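Local structure of positive phenol-degradative gene regulator (Ralstonia sp. E2, 5FRY) at residues Ala20-Phe25 with Lys83-Gly88. The protein activates transcription of phenol-degradation genes in response to phenols, which bind to the N-terminal sensory domain that makes up this chain. Sequence-based numbering, arbitrary orientation.
Sequences ARRLRF and KTMRSG
The one flat group that takes part in the contact is the Arg22 guanidinium, and Met85 SD lies at its edge, in the plane of the group, 3.7 Å from Arg22 NE. The hydroxyl of Thr84 approaches the guanidinium obliquely and is a distant neighbour, its OG1 standing 4.4 Å from Arg22 NH2. No hydrogen bond or salt bridge spans the gap; the segments meet by van der Waals contact, chiefly between Arg22 and Met85, with Thr84 at the margin.

The arginine and the methionine reach across from opposite sides and overlap alongside one another. Arg22 CG sits anti to its own carbonyl carbon (chi1 -58°), which sends the chain out across the gap before it bends at chi3. The sulfur lies against the CD-NE part of the arginine, with SD 3.8 Å from Arg22 CD. Met85 is kinked at both chi2 and chi3, and its modelled CE comes implausibly near Arg22 CD and NE, so the exact placing of that methyl is doubtful. Only 111 Å² is buried in total, and the nearest CA atoms, those of Arg22 and Met85, are 10.4 Å apart: the backbones stay well separated at the protein surface.

This is plain surface packing within the activator of aromatic catabolism region, away from the phenol and zinc sites; the Met85 side chain is about 14 Å from the bound 3,4-dimethylphenol. Arg22 belongs to a type I turn from Ala20 to Leu23 that leads from helix 15-20 into strand 23-26 of the small antiparallel sheet. Met85 centres an inverse gamma turn just past helix 60-84, and its side chain also packs on Met97 of helix 97-104. Next along the chain from Arg22, Leu23 touches Ile104 of that same helix, Ile32 of the adjacent antiparallel strand 31-34, and Leu41 of the second subunit.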
loop_
_atom_site.group_PDB
_atom_site.type_symbol
_atom_site.label_atom_id
_atom_site.label_comp_id
_atom_site.label_asym_id
_atom_site.label_seq_id
_atom_site.Cartn_x
_atom_site.Cartn_y
_atom_site.Cartn_z
ATOM N N ALA A 20 1.594 -19.173 -3.755
ATOM C CA ALA A 20 2.412 -18.345 -4.643
ATOM C C ALA A 20 1.908 -18.408 -6.089
ATOM O O ALA A 20 2.009 -17.432 -6.840
ATOM C CB ALA A 20 3.868 -18.774 -4.571
ATOM N N ARG A 21 1.366 -19.567 -6.464
ATOM C CA ARG A 21 0.797 -19.782 -7.794
ATOM C C ARG A 21 -0.354 -18.823 -8.120
ATOM O O ARG A 21 -0.807 -18.753 -9.260
ATOM C CB ARG A 21 0.295 -21.223 -7.927
ATOM C CG ARG A 21 1.379 -22.295 -7.916
ATOM C CD ARG A 21 0.763 -23.690 -8.007
ATOM N NE ARG A 21 -0.064 -23.868 -9.205
ATOM C CZ ARG A 21 -0.774 -24.961 -9.471
ATOM N NH1 ARG A 21 -0.764 -25.982 -8.626
ATOM N NH2 ARG A 21 -1.501 -25.040 -10.579
ATOM N N ARG A 22 -0.841 -18.107 -7.111
ATOM C CA ARG A 22 -1.976 -17.201 -7.287
ATOM C C ARG A 22 -1.524 -15.749 -7.393
ATOM O O ARG A 22 -2.338 -14.839 -7.564
ATOM C CB ARG A 22 -2.953 -17.374 -6.136
ATOM C CG ARG A 22 -3.455 -18.803 -6.018
ATOM C CD ARG A 22 -4.654 -18.875 -5.121
ATOM N NE ARG A 22 -5.666 -19.795 -5.635
ATOM C CZ ARG A 22 -6.295 -19.640 -6.795
ATOM N NH1 ARG A 22 -5.999 -18.605 -7.585
ATOM N NH2 ARG A 22 -7.206 -20.530 -7.171
ATOM N N LEU A 23 -0.216 -15.543 -7.292
ATOM C CA LEU A 23 0.362 -14.212 -7.420
ATOM C C LEU A 23 0.879 -14.054 -8.839
ATOM O O LEU A 23 1.789 -14.763 -9.262
ATOM C CB LEU A 23 1.474 -13.992 -6.399
ATOM C CG LEU A 23 2.083 -12.599 -6.260
ATOM C CD1 LEU A 23 1.003 -11.543 -6.288
ATOM C CD2 LEU A 23 2.851 -12.535 -4.955
ATOM N N ARG A 24 0.259 -13.142 -9.577
ATOM C CA ARG A 24 0.565 -12.956 -10.982
ATOM C C ARG A 24 1.087 -11.561 -11.237
ATOM O O ARG A 24 0.358 -10.578 -11.099
ATOM C CB ARG A 24 -0.671 -13.204 -11.852
ATOM C CG ARG A 24 -0.365 -13.101 -13.360
ATOM C CD ARG A 24 -1.624 -13.138 -14.215
ATOM N NE ARG A 24 -1.991 -11.812 -14.707
ATOM C CZ ARG A 24 -3.047 -11.120 -14.289
ATOM N NH1 ARG A 24 -3.868 -11.626 -13.371
ATOM N NH2 ARG A 24 -3.289 -9.917 -14.797
ATOM N N PHE A 25 2.360 -11.484 -11.608
ATOM C CA PHE A 25 2.985 -10.226 -11.974
ATOM C C PHE A 25 2.910 -10.005 -13.468
ATOM O O PHE A 25 3.550 -10.712 -14.239
ATOM C CB PHE A 25 4.436 -10.206 -11.537
ATOM C CG PHE A 25 4.628 -9.970 -10.075
ATOM C CD1 PHE A 25 4.534 -11.015 -9.170
ATOM C CD2 PHE A 25 4.943 -8.706 -9.603
ATOM C CE1 PHE A 25 4.725 -10.798 -7.818
ATOM C CE2 PHE A 25 5.139 -8.485 -8.245
ATOM C CZ PHE A 25 5.031 -9.528 -7.357
ATOM N N LYS A 83 -10.670 -19.650 0.774
ATOM C CA LYS A 83 -11.858 -20.499 0.707
ATOM C C LYS A 83 -11.990 -21.191 -0.657
ATOM O O LYS A 83 -12.672 -22.209 -0.758
ATOM C CB LYS A 83 -13.125 -19.685 0.998
ATOM C CG LYS A 83 -13.444 -19.450 2.478
ATOM C CD LYS A 83 -14.324 -18.222 2.566
ATOM C CE LYS A 83 -14.741 -17.862 3.969
ATOM N NZ LYS A 83 -15.968 -16.983 3.900
ATOM N N THR A 84 -11.331 -20.646 -1.674
ATOM C CA THR A 84 -11.326 -21.258 -2.997
ATOM C C THR A 84 -10.541 -22.564 -2.966
ATOM O O THR A 84 -11.037 -23.609 -3.387
ATOM C CB THR A 84 -10.709 -20.321 -4.052
ATOM O OG1 THR A 84 -9.521 -19.719 -3.525
ATOM C CG2 THR A 84 -11.698 -19.229 -4.438
ATOM N N MET A 85 -9.314 -22.497 -2.460
ATOM C CA MET A 85 -8.474 -23.679 -2.316
ATOM C C MET A 85 -8.714 -24.324 -0.956
ATOM O O MET A 85 -7.959 -24.102 -0.009
ATOM C CB MET A 85 -6.998 -23.313 -2.474
ATOM C CG MET A 85 -6.515 -22.245 -1.505
ATOM S SD MET A 85 -5.239 -21.187 -2.214
ATOM C CE MET A 85 -6.229 -19.822 -2.819
ATOM N N ARG A 86 -9.774 -25.120 -0.867
ATOM C CA ARG A 86 -10.168 -25.743 0.387
ATOM C C ARG A 86 -10.534 -27.214 0.198
ATOM O O ARG A 86 -11.086 -27.848 1.100
ATOM C CB ARG A 86 -11.342 -24.968 0.986
ATOM C CG ARG A 86 -11.806 -25.456 2.344
ATOM C CD ARG A 86 -12.554 -24.364 3.074
ATOM N NE ARG A 86 -13.487 -24.897 4.063
ATOM C CZ ARG A 86 -14.247 -24.136 4.843
ATOM N NH1 ARG A 86 -14.171 -22.813 4.745
ATOM N NH2 ARG A 86 -15.076 -24.693 5.720
ATOM N N SER A 87 -10.208 -27.744 -0.979
ATOM C CA SER A 87 -10.554 -29.111 -1.374
ATOM C C SER A 87 -10.436 -30.139 -0.250
ATOM O O SER A 87 -11.442 -30.663 0.235
ATOM C CB SER A 87 -9.673 -29.543 -2.551
ATOM O OG SER A 87 -8.311 -29.223 -2.308
ATOM N N GLY A 88 -9.205 -30.419 0.163
ATOM C CA GLY A 88 -8.956 -31.410 1.193
ATOM C C GLY A 88 -8.164 -30.865 2.366
ATOM O O GLY A 88 -7.500 -31.620 3.080
#